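Local coordinates for UDP-N-acetylglucosamine 4,6-dehydratase (Vibrio fischeri, PDB 3PVZ), which binds NAD and probably acts as a lyase that dehydrates UDP-N-acetylglucosamine at the sugar's 4 and 6 positions, at residues Asp14-His19 with Pro237-Glu242; Glu28-Val33 with Phe56-Gln61; Leu186-Glu191 with Tyr349-Leu354. All coordinates share one frame; numbering follows the deposited sequence. Where two conformers were deposited one is given.

Overall arrangement
From the N terminus, the loop Asp14-His19 runs into helix 19-34, whose end (Glu28-Val33) pairs in contact 2 with the turn Phe56-Gln61. That closes a short loop holding the first strand and helix of the Rossmann domain, 37-41 and 46-56. Contact 1 closes a far longer loop when helix 237-250 reaches back to Asp14-His19; contact 2 lies wholly within it, and the two touch in simple packing at Gln238 NE2 and Lys57 NZ, 3.9 Å apart. Contact 3 opens at Leu186-Glu191, before contact 1 has closed, and ends at Tyr349-Leu354, so these two cross. It ties helix 174-189 to helix 351-367, its centre about 33 Å from the centres of the other two.

Contact 1 of 3, residues Asp14-His19 with Pro237-Glu242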
loop_
_atom_site.group_PDB
_atom_site.type_symbol
_atom_site.label_atom_id
_atom_site.label_comp_id
_atom_site.label_asym_id
_atom_site.label_seq_id
_atom_site.Cartn_x
_atom_site.Cartn_y
_atom_site.Cartn_z
ATOM N N ASP A 14 -27.353 15.666 0.649
ATOM C CA ASP A 14 -27.311 16.501 -0.551
ATOM C C ASP A 14 -26.372 17.717 -0.384
ATOM O O ASP A 14 -26.023 18.381 -1.369
ATOM C CB ASP A 14 -28.773 16.851 -0.938
ATOM C CG ASP A 14 -28.968 18.292 -1.387
ATOM O OD1 ASP A 14 -28.394 18.704 -2.435
ATOM O OD2 ASP A 14 -29.748 18.994 -0.703
ATOM N N THR A 15 -25.878 17.934 0.838
ATOM C CA THR A 15 -25.022 19.086 1.143
ATOM C C THR A 15 -23.763 18.715 1.965
ATOM O O THR A 15 -23.801 17.803 2.799
ATOM C CB THR A 15 -25.866 20.092 1.917
ATOM O OG1 THR A 15 -25.182 21.341 1.993
ATOM C CG2 THR A 15 -26.202 19.554 3.323
ATOM N N GLU A 16 -22.667 19.432 1.726
ATOM C CA GLU A 16 -21.414 19.220 2.458
ATOM C C GLU A 16 -21.623 19.432 3.959
ATOM O O GLU A 16 -22.566 20.099 4.362
ATOM C CB GLU A 16 -20.259 20.097 1.919
ATOM C CG GLU A 16 -19.970 19.937 0.411
ATOM C CD GLU A 16 -18.469 19.756 -0.003
ATOM O OE1 GLU A 16 -17.544 19.470 0.840
ATOM O OE2 GLU A 16 -18.236 19.852 -1.239
ATOM N N LEU A 17 -20.800 18.786 4.777
ATOM C CA LEU A 17 -20.856 18.943 6.232
ATOM C C LEU A 17 -20.354 20.273 6.784
ATOM O O LEU A 17 -20.927 20.798 7.727
ATOM C CB LEU A 17 -20.056 17.847 6.932
ATOM C CG LEU A 17 -20.849 16.742 7.601
ATOM C CD1 LEU A 17 -21.582 16.014 6.548
ATOM C CD2 LEU A 17 -19.920 15.806 8.368
ATOM N N PHE A 18 -19.248 20.787 6.245
ATOM C CA PHE A 18 -18.540 21.896 6.889
ATOM C C PHE A 18 -18.584 23.210 6.087
ATOM O O PHE A 18 -17.775 24.118 6.297
ATOM C CB PHE A 18 -17.099 21.511 7.063
ATOM C CG PHE A 18 -16.895 20.195 7.722
ATOM C CD1 PHE A 18 -17.491 19.907 8.923
ATOM C CD2 PHE A 18 -16.045 19.265 7.169
ATOM C CE1 PHE A 18 -17.273 18.704 9.543
ATOM C CE2 PHE A 18 -15.814 18.061 7.790
ATOM C CZ PHE A 18 -16.445 17.765 8.960
ATOM N N HIS A 19 -19.531 23.296 5.175
ATOM C CA HIS A 19 -19.667 24.468 4.342
ATOM C C HIS A 19 -19.616 25.788 5.140
ATOM O O HIS A 19 -18.962 26.757 4.732
ATOM C CB HIS A 19 -20.960 24.358 3.506
ATOM C CG HIS A 19 -21.102 25.442 2.498
ATOM N ND1 HIS A 19 -21.886 26.553 2.714
ATOM C CD2 HIS A 19 -20.510 25.622 1.293
ATOM C CE1 HIS A 19 -21.802 27.357 1.669
ATOM N NE2 HIS A 19 -20.968 26.820 0.795
ATOM N N PRO A 237 -14.688 11.855 0.987
ATOM C CA PRO A 237 -13.271 12.138 1.019
ATOM C C PRO A 237 -12.981 13.624 1.268
ATOM O O PRO A 237 -12.204 13.925 2.165
ATOM C CB PRO A 237 -12.795 11.702 -0.372
ATOM C CG PRO A 237 -13.718 10.584 -0.714
ATOM C CD PRO A 237 -15.054 11.044 -0.191
ATOM N N GLN A 238 -13.601 14.544 0.532
ATOM C CA GLN A 238 -13.285 15.961 0.726
ATOM C C GLN A 238 -13.564 16.414 2.129
ATOM O O GLN A 238 -12.851 17.241 2.684
ATOM C CB GLN A 238 -14.057 16.849 -0.220
ATOM C CG GLN A 238 -13.763 18.346 -0.046
ATOM C CD GLN A 238 -14.244 19.159 -1.240
ATOM O OE1 GLN A 238 -14.215 18.677 -2.364
ATOM N NE2 GLN A 238 -14.682 20.396 -0.996
ATOM N N GLU A 239 -14.618 15.866 2.707
ATOM C CA GLU A 239 -14.981 16.207 4.059
ATOM C C GLU A 239 -13.900 15.748 5.015
ATOM O O GLU A 239 -13.566 16.474 5.966
ATOM C CB GLU A 239 -16.332 15.590 4.392
ATOM C CG GLU A 239 -17.431 16.355 3.702
ATOM C CD GLU A 239 -18.818 15.799 3.916
ATOM O OE1 GLU A 239 -18.965 14.604 4.240
ATOM O OE2 GLU A 239 -19.762 16.599 3.745
ATOM N N SER A 240 -13.328 14.566 4.751
ATOM C CA SER A 240 -12.208 14.053 5.578
ATOM C C SER A 240 -10.994 14.956 5.480
ATOM O O SER A 240 -10.326 15.263 6.457
ATOM C CB SER A 240 -11.864 12.589 5.279
ATOM O OG SER A 240 -11.328 12.384 4.000
ATOM N N GLY A 241 -10.748 15.416 4.293
ATOM C CA GLY A 241 -9.635 16.303 4.043
ATOM C C GLY A 241 -9.842 17.635 4.696
ATOM O O GLY A 241 -8.902 18.215 5.233
ATOM N N GLU A 242 -11.076 18.122 4.676
ATOM C CA GLU A 242 -11.365 19.421 5.283
ATOM C C GLU A 242 -11.218 19.389 6.802
ATOM O O GLU A 242 -10.712 20.324 7.393
ATOM C CB GLU A 242 -12.745 19.903 4.868
ATOM C CG GLU A 242 -12.778 20.430 3.448
ATOM C CD GLU A 242 -14.207 20.755 2.942
ATOM O OE1 GLU A 242 -15.198 20.170 3.444
ATOM O OE2 GLU A 242 -14.323 21.582 2.008
HETATM O O HOH W 1 -17.765 20.512 3.557
#
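Glu239, on the first turn of helix 237-250 in the Rossmann-type dehydratase fold, takes hold of the N-terminal loop at Leu17. Its CB lies 4.2 Å from Phe18 CE2. The chain runs with CG anti to its own carbonyl carbon (chi1 -74°) and then extended, which carries the carboxylate across the Leu17 side chain at about a right angle. At the tip the two oxygens divide the work. OE2 accepts the backbone N-H of Leu17 at 2.6 Å from N, and the donor stands 35° out of the carboxylate plane. The same oxygen packs against Leu17 CB and CD1, and Glu16 CA also comes close to it. OE1 faces CD1 of Leu17 more loosely and takes a salt bridge from Arg13 and the amide N-H of Thr236, so both oxygens of this buried group are engaged, which would probably favour its ionised form.

Phe18, the N-cap residue of helix 19-34, turns a ring edge to the helix backbone: CE2 is 3.3 Å from Glu239 O, which lies in the ring plane. Its neighbour Leu17 lays CB over the centre of one ring face. The other carboxylates meet less directly. Glu16 OE1 stands 3.6 Å from Glu242 OE1, two like charges bridged by a water that donates to both oxygens, which probably eases their repulsion. Gln238 NE2 donates to Glu242 OE2, 3.2 Å away, nearly straight at the hydrogen (170°) though from well above the carboxylate plane. The bridging water also accepts the N-H of Phe18, with 3.1 Å between its oxygen and Phe18 N.

Contact 2 of 3, residues Glu28-Val33 with Phe56-Gln61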
loop_
_atom_site.group_PDB
_atom_site.type_symbol
_atom_site.label_atom_id
_atom_site.label_comp_id
_atom_site.label_asym_id
_atom_site.label_seq_id
_atom_site.Cartn_x
_atom_site.Cartn_y
_atom_site.Cartn_z
ATOM N N GLU A 28 -8.600 33.021 6.238
ATOM C CA GLU A 28 -7.483 32.744 7.158
ATOM C C GLU A 28 -6.798 31.466 6.755
ATOM O O GLU A 28 -5.584 31.397 6.814
ATOM C CB GLU A 28 -7.926 32.653 8.599
ATOM C CG GLU A 28 -6.806 32.348 9.560
ATOM C CD GLU A 28 -7.183 32.681 10.997
ATOM O OE1 GLU A 28 -8.388 32.668 11.358
ATOM O OE2 GLU A 28 -6.268 32.979 11.744
ATOM N N LEU A 29 -7.555 30.478 6.277
ATOM C CA LEU A 29 -6.923 29.263 5.750
ATOM C C LEU A 29 -5.920 29.616 4.620
ATOM O O LEU A 29 -4.773 29.112 4.573
ATOM C CB LEU A 29 -7.969 28.307 5.219
ATOM C CG LEU A 29 -8.699 27.435 6.242
ATOM C CD1 LEU A 29 -9.896 26.741 5.580
ATOM C CD2 LEU A 29 -7.783 26.419 6.846
ATOM N N GLN A 30 -6.358 30.499 3.725
ATOM C CA GLN A 30 -5.583 30.843 2.561
ATOM C C GLN A 30 -4.351 31.648 2.925
ATOM O O GLN A 30 -3.320 31.469 2.354
ATOM C CB GLN A 30 -6.452 31.581 1.557
ATOM C CG GLN A 30 -7.210 30.636 0.662
ATOM C CD GLN A 30 -8.135 31.369 -0.302
ATOM O OE1 GLN A 30 -7.819 32.463 -0.721
ATOM N NE2 GLN A 30 -9.266 30.762 -0.647
ATOM N N SER A 31 -4.492 32.544 3.890
ATOM C CA SER A 31 -3.373 33.279 4.443
ATOM C C SER A 31 -2.353 32.333 5.051
ATOM O O SER A 31 -1.174 32.461 4.723
ATOM C CB SER A 31 -3.855 34.315 5.452
ATOM O OG SER A 31 -2.769 34.829 6.179
ATOM N N VAL A 32 -2.769 31.377 5.888
ATOM C CA VAL A 32 -1.843 30.465 6.546
ATOM C C VAL A 32 -1.132 29.525 5.563
ATOM O O VAL A 32 0.093 29.480 5.539
ATOM C CB VAL A 32 -2.501 29.656 7.676
ATOM C CG1 VAL A 32 -1.587 28.508 8.164
ATOM C CG2 VAL A 32 -2.860 30.607 8.904
ATOM N N VAL A 33 -1.888 28.880 4.679
ATOM C CA VAL A 33 -1.338 27.919 3.758
ATOM C C VAL A 33 -0.320 28.577 2.814
ATOM O O VAL A 33 0.749 28.015 2.505
ATOM C CB VAL A 33 -2.451 27.254 2.920
ATOM C CG1 VAL A 33 -1.851 26.413 1.823
ATOM C CG2 VAL A 33 -3.340 26.408 3.825
ATOM N N PHE A 56 -3.132 21.856 -1.354
ATOM C CA PHE A 56 -2.667 22.269 -2.660
ATOM C C PHE A 56 -3.517 23.396 -3.295
ATOM O O PHE A 56 -2.976 24.318 -3.891
ATOM C CB PHE A 56 -2.635 21.059 -3.595
ATOM C CG PHE A 56 -1.916 21.327 -4.879
ATOM C CD1 PHE A 56 -2.566 21.925 -5.918
ATOM C CD2 PHE A 56 -0.579 21.023 -5.024
ATOM C CE1 PHE A 56 -1.907 22.206 -7.094
ATOM C CE2 PHE A 56 0.094 21.285 -6.233
ATOM C CZ PHE A 56 -0.603 21.883 -7.265
ATOM N N LYS A 57 -4.833 23.303 -3.191
ATOM C CA LYS A 57 -5.736 24.250 -3.849
ATOM C C LYS A 57 -5.673 25.628 -3.186
ATOM O O LYS A 57 -6.175 26.606 -3.747
ATOM C CB LYS A 57 -7.182 23.701 -3.822
ATOM C CG LYS A 57 -7.844 23.599 -2.464
ATOM C CD LYS A 57 -9.375 23.333 -2.528
ATOM C CE LYS A 57 -9.718 21.856 -2.577
ATOM N NZ LYS A 57 -11.222 21.564 -2.332
ATOM N N ARG A 58 -5.092 25.697 -1.982
ATOM C CA ARG A 58 -4.913 26.974 -1.277
ATOM C C ARG A 58 -3.477 27.524 -1.398
ATOM O O ARG A 58 -3.036 28.372 -0.586
ATOM C CB ARG A 58 -5.283 26.783 0.179
ATOM C CG ARG A 58 -6.827 26.592 0.325
ATOM C CD ARG A 58 -7.233 26.411 1.719
ATOM N NE ARG A 58 -8.683 26.337 1.834
ATOM C CZ ARG A 58 -9.414 25.203 1.762
ATOM N NH1 ARG A 58 -8.853 23.999 1.570
ATOM N NH2 ARG A 58 -10.735 25.267 1.869
ATOM N N ASN A 59 -2.758 26.982 -2.389
ATOM C CA ASN A 59 -1.506 27.525 -2.909
ATOM C C ASN A 59 -0.383 27.649 -1.871
ATOM O O ASN A 59 0.040 28.741 -1.575
ATOM C CB ASN A 59 -1.787 28.872 -3.555
ATOM C CG ASN A 59 -0.577 29.469 -4.199
ATOM O OD1 ASN A 59 0.229 28.759 -4.811
ATOM N ND2 ASN A 59 -0.374 30.775 -3.982
ATOM N N PRO A 60 0.074 26.527 -1.321
ATOM C CA PRO A 60 1.018 26.464 -0.225
ATOM C C PRO A 60 2.466 26.802 -0.638
ATOM O O PRO A 60 2.856 26.543 -1.788
ATOM C CB PRO A 60 1.012 25.009 0.147
ATOM C CG PRO A 60 0.744 24.289 -1.135
ATOM C CD PRO A 60 -0.241 25.184 -1.858
ATOM N N GLN A 61 3.281 27.254 0.329
ATOM C CA GLN A 61 4.657 27.657 0.024
ATOM C C GLN A 61 5.445 26.408 -0.309
ATOM O O GLN A 61 6.286 26.371 -1.208
ATOM C CB GLN A 61 5.254 28.367 1.218
ATOM C CG GLN A 61 5.843 29.730 1.096
ATOM C CD GLN A 61 6.384 30.140 2.491
ATOM O OE1 GLN A 61 6.882 29.311 3.130
ATOM N NE2 GLN A 61 6.224 31.368 2.937
HETATM O O HOH W 2 -3.517 30.812 -0.181
#
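Within Glu28-Val33, Leu29 is the first residue to meet Arg58. Its CB packs against Arg58 CD and NE, while CD1 lies over one face of the guanidinium, 4.0 Å from Arg58 NE. The arginine reaches this place because its chain is extended from CG to NE (chi2 -180°, chi3 176°), running along the helix surface as an apolar stem with a charged end. That end is held by two acids outside the contact: NE forms a salt bridge with Glu26, about one turn before Leu29 on the same helix, and NH1 another with Glu54 of helix 46-56.

Gln30 comes next, crossing the arginine at about a right angle with CG 4.1 Å from Arg58 CG; its NE2 turns to Glu26 as well. Its carbonyl oxygen is joined to Arg58 O by one water that donates to both, at 2.6 Å from Gln30 O.

Val33 then fills the angle between Arg58 and Pro60. Its CG1 touches Arg58 O and CB and reaches Pro60 CB at 3.6 Å. Beside this apolar contact, Val33 O receives a CA-H...O contact from Pro60 CA at 3.2 Å (150° at the hydrogen) and a weak hydrogen bond from Gln61 N, 3.4 Å away.

The receiving surface is a type I beta turn from Phe56 to Asn59, followed by Pro60 and Gln61. Away from the annotated NAD sites, helix 19-34 packs here on the helix-to-strand connection of the Rossmann fold's first beta-alpha-beta crossover (37-41, 46-56, 62-66).

Contact 3 of 3, residues Leu186-Glu191 with Tyr349-Leu354; sequences LMRKSE and YQQELL
The backbones come nearest at Met187 and Tyr349, whose CA atoms are 6.6 Å apart, where the last turn of helix 174-189 faces the lead-in to helix 351-367. Tyr349 lies against Arg188. The CB of Arg188 sits over the centre of the phenol ring, 3.8 Å from the centroid and 13° off the ring normal, a CH-pi contact over the face; Arg188 CA covers the same ring near CE2. With a chi1 of 76° the tyrosine ring stands between its own backbone N and carbonyl carbon, the setting in which its face lies against Arg188 and its OH reaches Glu191. That hydroxyl donates to Glu191 OE1 at 2.7 Å from OH, entering on the syn side of the carboxylate but 32° out of its plane. The Glu191 carboxylate lies at the edge of the Tyr349 ring, its plane steeply inclined to the ring.

In this extended-SDR dehydratase fold, helix 174-189 leads into strand 194-198 of the central sheet and also carries Lys179, an NAD-binding residue whose side chain is about 11 Å from that of Met187. Helix 351-367 belongs to the C-terminal part of the chain and packs on the C-terminal end of helix 174-189.

Beyond the ring, Arg188 bends at chi3 toward the new helix. Its NH2 donates to Gln351 OE1, 2.8 Å away; that oxygen lies close to the guanidinium plane, while the donor is tilted from the carbonyl plane of Gln351. The same amide turns NE2 to Glu355, which leaves OE1 facing the arginine. Leu354 supplies the apolar side: its CD1 rests over the centre of one guanidinium face, 3.6 Å from Arg188 NE. Met187, present as selenomethionine, adds a smaller contact, with CB 4.2 Å from Tyr349 CD2, before its chain bends away.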
loop_
_atom_site.group_PDB
_atom_site.type_symbol
_atom_site.label_atom_id
_atom_site.label_comp_id
_atom_site.label_asym_id
_atom_site.label_seq_id
_atom_site.Cartn_x
_atom_site.Cartn_y
_atom_site.Cartn_z
ATOM N N LEU A 186 1.826 10.046 22.003
ATOM C CA LEU A 186 1.426 11.374 21.543
ATOM C C LEU A 186 1.291 12.340 22.745
ATOM O O LEU A 186 1.653 13.474 22.678
ATOM C CB LEU A 186 0.060 11.302 20.888
ATOM C CG LEU A 186 -0.158 11.398 19.396
ATOM C CD1 LEU A 186 0.694 10.411 18.641
ATOM C CD2 LEU A 186 -1.677 11.233 19.082
HETATM N N MSE A 187 0.703 11.871 23.827
HETATM C CA MSE A 187 0.534 12.713 24.981
HETATM C C MSE A 187 1.903 13.120 25.503
HETATM O O MSE A 187 2.053 14.249 25.906
HETATM C CB MSE A 187 -0.320 12.052 26.077
HETATM C CG MSE A 187 -1.825 11.965 25.812
HETATM SE SE MSE A 187 -2.746 13.555 25.053
HETATM C CE MSE A 187 -2.682 13.069 23.130
ATOM N N ARG A 188 2.898 12.231 25.491
ATOM C CA ARG A 188 4.229 12.599 25.980
ATOM C C ARG A 188 4.826 13.652 25.084
ATOM O O ARG A 188 5.392 14.631 25.577
ATOM C CB ARG A 188 5.183 11.425 26.038
ATOM C CG ARG A 188 6.593 11.823 26.398
ATOM C CD ARG A 188 7.442 10.623 26.869
ATOM N NE ARG A 188 7.773 9.736 25.755
ATOM C CZ ARG A 188 8.503 8.640 25.869
ATOM N NH1 ARG A 188 8.740 7.904 24.803
ATOM N NH2 ARG A 188 8.980 8.257 27.061
ATOM N N LYS A 189 4.721 13.437 23.778
ATOM C CA LYS A 189 5.249 14.400 22.785
ATOM C C LYS A 189 4.562 15.754 22.773
ATOM O O LYS A 189 5.158 16.749 22.374
ATOM C CB LYS A 189 5.179 13.820 21.377
ATOM C CG LYS A 189 6.260 12.762 21.087
ATOM C CD LYS A 189 7.669 13.340 21.336
ATOM C CE LYS A 189 8.791 12.432 20.868
ATOM N NZ LYS A 189 8.781 11.126 21.524
ATOM N N SER A 190 3.304 15.782 23.188
ATOM C CA SER A 190 2.557 17.016 23.279
ATOM C C SER A 190 3.015 17.940 24.400
ATOM O O SER A 190 2.599 19.074 24.426
ATOM C CB SER A 190 1.070 16.750 23.444
ATOM O OG SER A 190 0.789 16.215 24.683
ATOM N N GLU A 191 3.852 17.455 25.314
ATOM C CA GLU A 191 4.566 18.338 26.265
ATOM C C GLU A 191 5.713 19.126 25.588
ATOM O O GLU A 191 6.317 19.950 26.245
ATOM C CB GLU A 191 5.135 17.515 27.442
ATOM C CG GLU A 191 4.023 16.885 28.292
ATOM C CD GLU A 191 4.497 15.856 29.308
ATOM O OE1 GLU A 191 5.621 15.356 29.187
ATOM O OE2 GLU A 191 3.705 15.512 30.220
ATOM N N TYR A 349 -0.201 9.633 30.187
ATOM C CA TYR A 349 0.792 8.556 30.084
ATOM C C TYR A 349 1.618 8.377 31.372
ATOM O O TYR A 349 1.703 9.288 32.195
ATOM C CB TYR A 349 1.729 8.808 28.922
ATOM C CG TYR A 349 2.764 9.859 29.189
ATOM C CD1 TYR A 349 4.044 9.519 29.600
ATOM C CD2 TYR A 349 2.465 11.198 29.036
ATOM C CE1 TYR A 349 4.988 10.498 29.851
ATOM C CE2 TYR A 349 3.400 12.163 29.280
ATOM C CZ TYR A 349 4.644 11.811 29.672
ATOM O OH TYR A 349 5.518 12.799 29.929
ATOM N N GLN A 350 2.215 7.199 31.497
ATOM C CA GLN A 350 3.224 6.931 32.487
ATOM C C GLN A 350 4.553 6.630 31.805
ATOM O O GLN A 350 4.616 5.794 30.908
ATOM C CB GLN A 350 2.771 5.754 33.317
ATOM C CG GLN A 350 1.455 6.020 34.037
ATOM C CD GLN A 350 1.243 5.057 35.146
ATOM O OE1 GLN A 350 2.198 4.671 35.839
ATOM N NE2 GLN A 350 -0.001 4.640 35.338
ATOM N N GLN A 351 5.611 7.335 32.202
ATOM C CA GLN A 351 6.924 7.170 31.589
ATOM C C GLN A 351 7.329 5.702 31.580
ATOM O O GLN A 351 7.766 5.166 30.546
ATOM C CB GLN A 351 7.971 8.028 32.315
ATOM C CG GLN A 351 9.391 7.996 31.764
ATOM C CD GLN A 351 9.522 8.389 30.309
ATOM O OE1 GLN A 351 8.685 9.108 29.752
ATOM N NE2 GLN A 351 10.612 7.947 29.684
ATOM N N GLU A 352 7.138 5.053 32.716
ATOM C CA GLU A 352 7.528 3.663 32.870
ATOM C C GLU A 352 6.875 2.695 31.909
ATOM O O GLU A 352 7.515 1.745 31.499
ATOM C CB GLU A 352 7.229 3.190 34.285
ATOM C CG GLU A 352 8.239 3.691 35.243
ATOM C CD GLU A 352 7.933 3.287 36.652
ATOM O OE1 GLU A 352 6.722 3.131 36.965
ATOM O OE2 GLU A 352 8.900 3.133 37.442
ATOM N N LEU A 353 5.601 2.905 31.582
ATOM C CA LEU A 353 4.905 1.995 30.667
ATOM C C LEU A 353 5.358 2.241 29.237
ATOM O O LEU A 353 5.399 1.320 28.434
ATOM C CB LEU A 353 3.387 2.156 30.755
ATOM C CG LEU A 353 2.647 1.766 32.035
ATOM C CD1 LEU A 353 1.157 1.559 31.736
ATOM C CD2 LEU A 353 3.253 0.543 32.765
ATOM N N LEU A 354 5.656 3.488 28.898
ATOM C CA LEU A 354 6.239 3.779 27.572
ATOM C C LEU A 354 7.616 3.134 27.431
ATOM O O LEU A 354 7.929 2.521 26.409
ATOM C CB LEU A 354 6.309 5.278 27.255
ATOM C CG LEU A 354 4.971 6.043 27.287
ATOM C CD1 LEU A 354 5.096 7.459 26.688
ATOM C CD2 LEU A 354 3.857 5.234 26.616
#